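Local coordinates for protein F420-dependent methylenetetrahydromethanopterin dehydrogenase (Methanopyrus kandleri, PDB 1QV9) that catalyses the reversible, coenzyme F420-dependent reduction of methenyl-tetrahydromethanopterin to methylene-tetrahydromethanopterin, a one-carbon step of methanogenesis from carbon dioxide, working as a homohexamer, at residues L262-A267 and V272-K277; E193-Y198 and K256-V261. All blocks are in the same frame, centred on the assembly; numbering follows the deposited sequence.

Contact 1 of 2, residues L262-A267 and V272-K277; sequences LRTPHA and VLSKRK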
ATOM      1  N   LEU A 262      -8.551  19.740   9.534  1.00 15.20           N
ATOM      2  CA  LEU A 262      -9.106  21.075   9.449  1.00 15.82           C
ATOM      3  C   LEU A 262     -10.181  21.163   8.366  1.00 17.55           C
ATOM      4  O   LEU A 262      -9.974  20.707   7.208  1.00 16.75           O
ATOM      5  CB  LEU A 262      -8.006  22.094   9.126  1.00 14.81           C
ATOM      6  CG  LEU A 262      -8.450  23.545   8.958  1.00 16.43           C
ATOM      7  CD1 LEU A 262      -8.969  24.051  10.326  1.00 19.44           C
ATOM      8  CD2 LEU A 262      -7.245  24.401   8.550  1.00 17.99           C
ATOM      9  N   ARG A 263     -11.332  21.735   8.725  1.00 15.34           N
ATOM     10  CA  ARG A 263     -12.390  21.980   7.754  1.00 14.45           C
ATOM     11  C   ARG A 263     -12.831  23.433   7.941  1.00 18.44           C
ATOM     12  O   ARG A 263     -13.025  23.888   9.080  1.00 19.52           O
ATOM     13  CB  ARG A 263     -13.564  21.034   7.928  1.00 16.15           C
ATOM     14  CG  ARG A 263     -13.182  19.578   7.866  1.00 16.52           C
ATOM     15  CD  ARG A 263     -14.403  18.624   8.021  1.00 16.96           C
ATOM     16  NE  ARG A 263     -13.864  17.278   8.158  1.00 19.24           N
ATOM     17  CZ  ARG A 263     -13.572  16.446   7.158  1.00 16.32           C
ATOM     18  NH1 ARG A 263     -13.011  15.280   7.446  1.00 17.23           N
ATOM     19  NH2 ARG A 263     -13.913  16.732   5.909  1.00 17.10           N
ATOM     20  N   THR A 264     -12.949  24.169   6.844  1.00 16.03           N
ATOM     21  CA  THR A 264     -13.317  25.586   6.881  1.00 15.77           C
ATOM     22  C   THR A 264     -14.428  25.864   5.880  1.00 15.76           C
ATOM     23  O   THR A 264     -14.219  26.500   4.846  1.00 17.51           O
ATOM     24  CB  THR A 264     -12.090  26.524   6.600  1.00 18.38           C
ATOM     25  OG1 THR A 264     -11.481  26.207   5.318  1.00 19.85           O
ATOM     26  CG2 THR A 264     -11.068  26.387   7.705  1.00 17.46           C
ATOM     27  N   PRO A 265     -15.648  25.374   6.180  1.00 16.48           N
ATOM     28  CA  PRO A 265     -16.807  25.563   5.308  1.00 16.00           C
ATOM     29  C   PRO A 265     -17.409  26.946   5.422  1.00 21.43           C
ATOM     30  O   PRO A 265     -17.204  27.646   6.426  1.00 20.22           O
ATOM     31  CB  PRO A 265     -17.792  24.509   5.797  1.00 17.80           C
ATOM     32  CG  PRO A 265     -17.525  24.547   7.308  1.00 17.83           C
ATOM     33  CD  PRO A 265     -16.007  24.610   7.392  1.00 18.26           C
ATOM     34  N   HIS A 266     -18.124  27.341   4.376  1.00 19.82           N
ATOM     35  CA  HIS A 266     -18.830  28.621   4.372  1.00 21.14           C
ATOM     36  C   HIS A 266     -20.228  28.477   4.975  1.00 22.66           C
ATOM     37  O   HIS A 266     -20.902  27.481   4.752  1.00 24.21           O
ATOM     38  CB  HIS A 266     -19.000  29.128   2.932  1.00 19.45           C
ATOM     39  CG  HIS A 266     -17.718  29.523   2.284  1.00 18.68           C
ATOM     40  ND1 HIS A 266     -17.049  28.683   1.417  1.00 19.45           N
ATOM     41  CD2 HIS A 266     -16.972  30.644   2.381  1.00 18.81           C
ATOM     42  CE1 HIS A 266     -15.944  29.278   1.002  1.00 17.01           C
ATOM     43  NE2 HIS A 266     -15.872  30.470   1.571  1.00 22.47           N
ATOM     44  N   ALA A 267     -20.640  29.479   5.754  1.00 22.65           N
ATOM     45  CA  ALA A 267     -22.007  29.524   6.294  1.00 26.33           C
ATOM     46  C   ALA A 267     -22.824  30.142   5.139  1.00 23.93           C
ATOM     47  O   ALA A 267     -22.260  30.650   4.173  1.00 24.50           O
ATOM     48  CB  ALA A 267     -22.069  30.448   7.519  1.00 26.52           C
ATOM     49  N   VAL A 272     -16.704  32.297   6.954  1.00 22.18           N
ATOM     50  CA  VAL A 272     -15.866  31.094   6.902  1.00 22.20           C
ATOM     51  C   VAL A 272     -15.809  30.543   8.312  1.00 23.42           C
ATOM     52  O   VAL A 272     -15.313  31.214   9.244  1.00 26.73           O
ATOM     53  CB  VAL A 272     -14.431  31.417   6.398  1.00 25.03           C
ATOM     54  CG1 VAL A 272     -13.566  30.151   6.445  1.00 25.85           C
ATOM     55  CG2 VAL A 272     -14.484  31.955   4.965  1.00 26.78           C
ATOM     56  N   LEU A 273     -16.337  29.343   8.482  1.00 23.23           N
ATOM     57  CA  LEU A 273     -16.366  28.690   9.777  1.00 22.12           C
ATOM     58  C   LEU A 273     -15.136  27.801   9.911  1.00 25.88           C
ATOM     59  O   LEU A 273     -14.351  27.669   8.969  1.00 24.73           O
ATOM     60  CB  LEU A 273     -17.640  27.850   9.909  1.00 23.79           C
ATOM     61  CG  LEU A 273     -18.954  28.582   9.588  1.00 24.37           C
ATOM     62  CD1 LEU A 273     -20.136  27.633   9.704  1.00 27.45           C
ATOM     63  CD2 LEU A 273     -19.121  29.778  10.534  1.00 24.88           C
ATOM     64  N   SER A 274     -14.960  27.191  11.078  1.00 22.91           N
ATOM     65  CA  SER A 274     -13.803  26.332  11.254  1.00 23.52           C
ATOM     66  C   SER A 274     -14.042  25.237  12.275  1.00 24.89           C
ATOM     67  O   SER A 274     -14.807  25.412  13.233  1.00 24.20           O
ATOM     68  CB  SER A 274     -12.589  27.184  11.648  1.00 25.81           C
ATOM     69  OG  SER A 274     -11.446  26.382  11.827  1.00 34.10           O
ATOM     70  N   LYS A 275     -13.423  24.081  12.051  1.00 20.81           N
ATOM     71  CA  LYS A 275     -13.520  22.963  12.983  1.00 19.04           C
ATOM     72  C   LYS A 275     -12.338  22.033  12.755  1.00 21.65           C
ATOM     73  O   LYS A 275     -11.717  22.084  11.686  1.00 19.68           O
ATOM     74  CB  LYS A 275     -14.804  22.164  12.773  1.00 21.35           C
ATOM     75  CG  LYS A 275     -14.992  21.614  11.334  1.00 21.27           C
ATOM     76  CD  LYS A 275     -16.200  20.701  11.262  1.00 22.76           C
ATOM     77  CE  LYS A 275     -15.972  19.314  11.862  1.00 21.35           C
ATOM     78  NZ  LYS A 275     -17.253  18.489  11.861  1.00 19.76           N
ATOM     79  N   ARG A 276     -12.046  21.195  13.749  1.00 19.50           N
ATOM     80  CA  ARG A 276     -10.967  20.199  13.677  1.00 23.03           C
ATOM     81  C   ARG A 276     -11.476  18.800  14.014  1.00 26.14           C
ATOM     82  O   ARG A 276     -11.239  17.842  13.285  1.00 25.43           O
ATOM     83  CB  ARG A 276      -9.860  20.541  14.662  1.00 28.59           C
ATOM     84  CG  ARG A 276      -9.040  21.702  14.290  1.00 30.17           C
ATOM     85  CD  ARG A 276      -7.740  21.196  13.739  1.00 28.59           C
ATOM     86  NE  ARG A 276      -6.936  22.296  13.256  1.00 28.53           N
ATOM     87  CZ  ARG A 276      -5.964  22.139  12.376  1.00 24.05           C
ATOM     88  NH1 ARG A 276      -5.279  23.181  11.968  1.00 23.33           N
ATOM     89  NH2 ARG A 276      -5.692  20.926  11.909  1.00 21.72           N
ATOM     90  N   LYS A 277     -12.177  18.651  15.134  1.00 20.49           N
ATOM     91  CA  LYS A 277     -12.671  17.337  15.502  1.00 19.07           C
ATOM     92  C   LYS A 277     -13.839  16.964  14.605  1.00 16.99           C
ATOM     93  O   LYS A 277     -14.686  17.796  14.262  1.00 19.46           O
ATOM     94  CB  LYS A 277     -13.065  17.321  16.977  1.00 25.19           C
ATOM     95  CG  LYS A 277     -11.876  17.643  17.891  1.00 30.31           C
ATOM     96  CD  LYS A 277     -12.238  17.376  19.345  1.00 41.92           C
ATOM     97  CE  LYS A 277     -11.103  17.762  20.280  1.00 45.94           C
ATOM     98  NZ  LYS A 277      -9.896  16.920  20.049  1.00 46.28           N
TER
HETATM   99  O   HOH W   1     -12.891  17.647  10.818  1.00 20.20           O

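Contact 2 of 2, residues E193-Y198 and K256-V261; sequences EFENPY and KSNDAV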
ATOM      1  N   GLU A 193      -2.434  24.800   8.958  1.00 29.15           N
ATOM      2  CA  GLU A 193      -3.130  23.667   8.354  1.00 23.49           C
ATOM      3  C   GLU A 193      -3.114  22.330   9.130  1.00 21.48           C
ATOM      4  O   GLU A 193      -4.169  21.766   9.502  1.00 20.92           O
ATOM      5  CB  GLU A 193      -2.543  23.472   6.942  1.00 22.23           C
ATOM      6  CG  GLU A 193      -3.244  22.425   6.035  1.00 20.72           C
ATOM      7  CD  GLU A 193      -4.628  22.858   5.613  1.00 27.91           C
ATOM      8  OE1 GLU A 193      -4.904  24.090   5.533  1.00 21.93           O
ATOM      9  OE2 GLU A 193      -5.437  21.947   5.351  1.00 28.14           O
ATOM     10  N   PHE A 194      -1.912  21.852   9.425  1.00 18.60           N
ATOM     11  CA  PHE A 194      -1.745  20.548  10.036  1.00 16.33           C
ATOM     12  C   PHE A 194      -1.443  20.484  11.518  1.00 18.70           C
ATOM     13  O   PHE A 194      -0.517  21.157  12.010  1.00 21.86           O
ATOM     14  CB  PHE A 194      -0.608  19.819   9.299  1.00 16.82           C
ATOM     15  CG  PHE A 194      -0.883  19.615   7.823  1.00 14.22           C
ATOM     16  CD1 PHE A 194      -1.773  18.636   7.425  1.00 15.15           C
ATOM     17  CD2 PHE A 194      -0.291  20.431   6.851  1.00 16.32           C
ATOM     18  CE1 PHE A 194      -2.084  18.465   6.061  1.00 16.75           C
ATOM     19  CE2 PHE A 194      -0.592  20.278   5.504  1.00 16.73           C
ATOM     20  CZ  PHE A 194      -1.487  19.294   5.101  1.00 15.25           C
ATOM     21  N   GLU A 195      -2.198  19.665  12.231  1.00 18.18           N
ATOM     22  CA  GLU A 195      -1.915  19.486  13.647  1.00 19.77           C
ATOM     23  C   GLU A 195      -0.681  18.579  13.811  1.00 19.79           C
ATOM     24  O   GLU A 195       0.192  18.824  14.655  1.00 21.30           O
ATOM     25  CB  GLU A 195      -3.108  18.867  14.348  1.00 21.11           C
ATOM     26  CG  GLU A 195      -2.846  18.759  15.857  1.00 30.44           C
ATOM     27  CD  GLU A 195      -3.988  18.166  16.656  1.00 37.70           C
ATOM     28  OE1 GLU A 195      -5.012  18.864  16.868  1.00 42.44           O
ATOM     29  OE2 GLU A 195      -3.851  16.997  17.083  1.00 39.51           O
ATOM     30  N   ASN A 196      -0.565  17.548  12.969  1.00 20.08           N
ATOM     31  CA  ASN A 196       0.582  16.633  13.060  1.00 15.34           C
ATOM     32  C   ASN A 196       1.737  17.178  12.217  1.00 18.15           C
ATOM     33  O   ASN A 196       1.571  17.474  11.046  1.00 17.15           O
ATOM     34  CB  ASN A 196       0.134  15.264  12.569  1.00 18.41           C
ATOM     35  CG  ASN A 196       1.194  14.231  12.699  1.00 17.83           C
ATOM     36  OD1 ASN A 196       1.200  13.421  13.636  1.00 22.16           O
ATOM     37  ND2 ASN A 196       2.110  14.243  11.771  1.00 17.77           N
ATOM     38  N   PRO A 197       2.931  17.288  12.802  1.00 18.07           N
ATOM     39  CA  PRO A 197       4.027  17.831  12.016  1.00 16.15           C
ATOM     40  C   PRO A 197       4.494  16.981  10.835  1.00 16.96           C
ATOM     41  O   PRO A 197       4.935  17.566   9.827  1.00 17.40           O
ATOM     42  CB  PRO A 197       5.111  18.084  13.067  1.00 20.36           C
ATOM     43  CG  PRO A 197       4.886  17.037  14.070  1.00 22.92           C
ATOM     44  CD  PRO A 197       3.366  16.926  14.167  1.00 20.28           C
ATOM     45  N   TYR A 198       4.393  15.654  10.946  1.00 16.73           N
ATOM     46  CA  TYR A 198       4.801  14.794   9.812  1.00 15.77           C
ATOM     47  C   TYR A 198       3.797  14.971   8.671  1.00 15.46           C
ATOM     48  O   TYR A 198       4.167  14.839   7.501  1.00 15.47           O
ATOM     49  CB  TYR A 198       4.930  13.346  10.251  1.00 15.58           C
ATOM     50  CG  TYR A 198       6.066  13.204  11.240  1.00 15.22           C
ATOM     51  CD1 TYR A 198       7.394  13.192  10.793  1.00 15.34           C
ATOM     52  CD2 TYR A 198       5.835  13.165  12.622  1.00 19.15           C
ATOM     53  CE1 TYR A 198       8.474  13.152  11.725  1.00 15.20           C
ATOM     54  CE2 TYR A 198       6.912  13.113  13.543  1.00 16.30           C
ATOM     55  CZ  TYR A 198       8.202  13.114  13.086  1.00 20.40           C
ATOM     56  OH  TYR A 198       9.218  13.086  14.014  1.00 17.72           O
ATOM     57  N   LYS A 256      -6.296  12.413  10.019  1.00 14.10           N
ATOM     58  CA  LYS A 256      -7.447  11.618  10.471  1.00 13.96           C
ATOM     59  C   LYS A 256      -7.084  10.809  11.726  1.00 15.29           C
ATOM     60  O   LYS A 256      -7.915  10.670  12.651  1.00 16.40           O
ATOM     61  CB  LYS A 256      -7.936  10.647   9.378  1.00 13.00           C
ATOM     62  CG  LYS A 256      -8.616  11.351   8.199  1.00 13.43           C
ATOM     63  CD  LYS A 256      -9.056  10.317   7.160  1.00 12.63           C
ATOM     64  CE  LYS A 256      -9.629  10.984   5.943  1.00 18.02           C
ATOM     65  NZ  LYS A 256      -9.945   9.926   4.889  1.00 20.92           N
ATOM     66  N   SER A 257      -5.876  10.260  11.793  1.00 13.41           N
ATOM     67  CA  SER A 257      -5.490   9.465  12.958  1.00 15.34           C
ATOM     68  C   SER A 257      -5.523  10.278  14.234  1.00 19.33           C
ATOM     69  O   SER A 257      -5.731   9.720  15.326  1.00 20.66           O
ATOM     70  CB  SER A 257      -4.105   8.833  12.760  1.00 20.21           C
ATOM     71  OG  SER A 257      -3.063   9.760  12.949  1.00 25.14           O
ATOM     72  N   ASN A 258      -5.328  11.580  14.108  1.00 19.30           N
ATOM     73  CA  ASN A 258      -5.355  12.461  15.275  1.00 20.05           C
ATOM     74  C   ASN A 258      -6.686  13.169  15.447  1.00 17.51           C
ATOM     75  O   ASN A 258      -6.787  14.050  16.305  1.00 19.73           O
ATOM     76  CB  ASN A 258      -4.269  13.505  15.146  1.00 19.75           C
ATOM     77  CG  ASN A 258      -2.907  12.941  15.402  1.00 29.16           C
ATOM     78  OD1 ASN A 258      -2.653  12.373  16.464  1.00 38.49           O
ATOM     79  ND2 ASN A 258      -2.020  13.092  14.451  1.00 29.18           N
ATOM     80  N   ASP A 259      -7.678  12.805  14.630  1.00 17.78           N
ATOM     81  CA  ASP A 259      -8.992  13.464  14.611  1.00 17.70           C
ATOM     82  C   ASP A 259      -8.759  14.974  14.608  1.00 20.55           C
ATOM     83  O   ASP A 259      -9.296  15.749  15.402  1.00 20.60           O
ATOM     84  CB  ASP A 259      -9.888  13.030  15.792  1.00 18.05           C
ATOM     85  CG  ASP A 259     -11.300  13.603  15.670  1.00 19.79           C
ATOM     86  OD1 ASP A 259     -11.711  14.003  14.552  1.00 20.51           O
ATOM     87  OD2 ASP A 259     -12.030  13.641  16.705  1.00 21.56           O
ATOM     88  N   ALA A 260      -7.942  15.427  13.663  1.00 16.83           N
ATOM     89  CA  ALA A 260      -7.580  16.820  13.591  1.00 17.92           C
ATOM     90  C   ALA A 260      -7.677  17.396  12.188  1.00 18.77           C
ATOM     91  O   ALA A 260      -6.989  18.361  11.866  1.00 20.01           O
ATOM     92  CB  ALA A 260      -6.129  16.992  14.126  1.00 20.06           C
ATOM     93  N   VAL A 261      -8.511  16.808  11.354  1.00 15.54           N
ATOM     94  CA  VAL A 261      -8.644  17.318   9.985  1.00 15.58           C
ATOM     95  C   VAL A 261      -9.303  18.716   9.944  1.00 17.11           C
ATOM     96  O   VAL A 261     -10.495  18.860  10.248  1.00 16.95           O
ATOM     97  CB  VAL A 261      -9.484  16.356   9.096  1.00 15.63           C
ATOM     98  CG1 VAL A 261      -9.522  16.933   7.645  1.00 17.42           C
ATOM     99  CG2 VAL A 261      -8.923  14.934   9.094  1.00 15.39           C
TER
HETATM  100  O   HOH W   2      -5.631  15.529  18.179  1.00 37.47           O

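Contact 1 of 2, residues L262-A267 and V272-K277
Leu262 lies against the flat guanidinium of Arg276, its CB 3.7 Å above the plane and over the centre of the group. The two side chains cross at a slant, and the bend of Arg276 at chi2 (-103°) swings the guanidinium back beneath the leucine; NH2 is held there by the carbonyls of Ala260 and Glu193. Leu262 CD1 reaches along the partner segment to 3.7 Å from Ser274 OG. Backbone pairing sets this register: Arg263 and Lys275 form an antiparallel hydrogen-bonded pair, with Arg263 N to Lys275 O at 3.0 Å and 167° at the hydrogen. Their aliphatic parts meet on one side, Arg263 CB standing 3.7 Å from Lys275 CG. Water 1, in the plane of the Arg263 guanidinium, accepts from NE at 2.9 Å, while NH2 bonds the Phe131 carbonyl and makes a salt bridge to Glu136, both of a neighbouring subunit. Further along, Leu273 N donates to Pro265 O at 2.8 Å, and Leu273 CD1 packs on Ala267 CB at 4.1 Å. His266 and Val272 run side by side in the same direction, Val272 CG2 approaching His266 CD2 obliquely at 3.8 Å, while the imidazole nitrogens bond Glu26 and Asp162. The resulting hairpin-like excursion follows helix 227-257, and its Leu262, His266 and Val272 touch helix 153-169.

Contact 2 of 2, residues E193-Y198 and K256-V261
Glu195 and Asn196 face Asn258 and Ala260 where the ends of two long helices adjoin: Asn196 is the N-cap of helix 197-223, and a Schellman motif ends helix 227-257. Its C-prime residue is Asp259, at positive phi (46°), and its two bonds run from Asp259 N to Lys256 O (2.9 Å) and from Ala260 N to Glu255 O. Taking the entering segment in order, Glu193 and Phe194 bring the chain up to the helix start, Glu193 in a salt bridge to Arg155 and Phe194 packed on Glu255. Glu195 then lays its extended side chain along the methyl of Ala260: CB is 3.6 Å from Ala260 CB, and the carboxylate carbon CD lies 3.5 Å from the same methyl. With CG anti to the backbone N (chi1 -176°), the chain runs alongside the methyl and carries the carboxylate toward Asn258. Asn196 follows, its side chain meeting that of Asn258 at about a right angle; CB of Asn196 lies 3.6 Å from Asn258 ND2. The backbone nitrogens of Glu195 and Asn196 are both held by the carboxylate of Glu255, while Asn258 ND2 bonds Ser257 O of a neighbouring subunit. Between the segments, water 2 donates to Glu195 OE2 at 2.6 Å and to Asn258 O at 2.7 Å.

Overall arrangement
Contact 1 buries about 570 Å² between its segments, against 187 Å² for contact 2. Both are partly buried and peripheral: six of eleven touching residues are buried in contact 1 and two of four in contact 2, their centres about 20 and 24 Å from the chain's centre. Contact 1 pairs two parts of the C-terminal tail through backbone hydrogen bonds; contact 2 sets the start of helix 197-223 beside the end of helix 227-257 through side-chain packing and a bridging water. Residues 256-261 lead directly into 262-267, and the Arg276 side chain joins the two sites. Both also meet other subunits: Arg263 of contact 1 bonds Tyr198 of a neighbouring subunit, a residue from the range of contact 2.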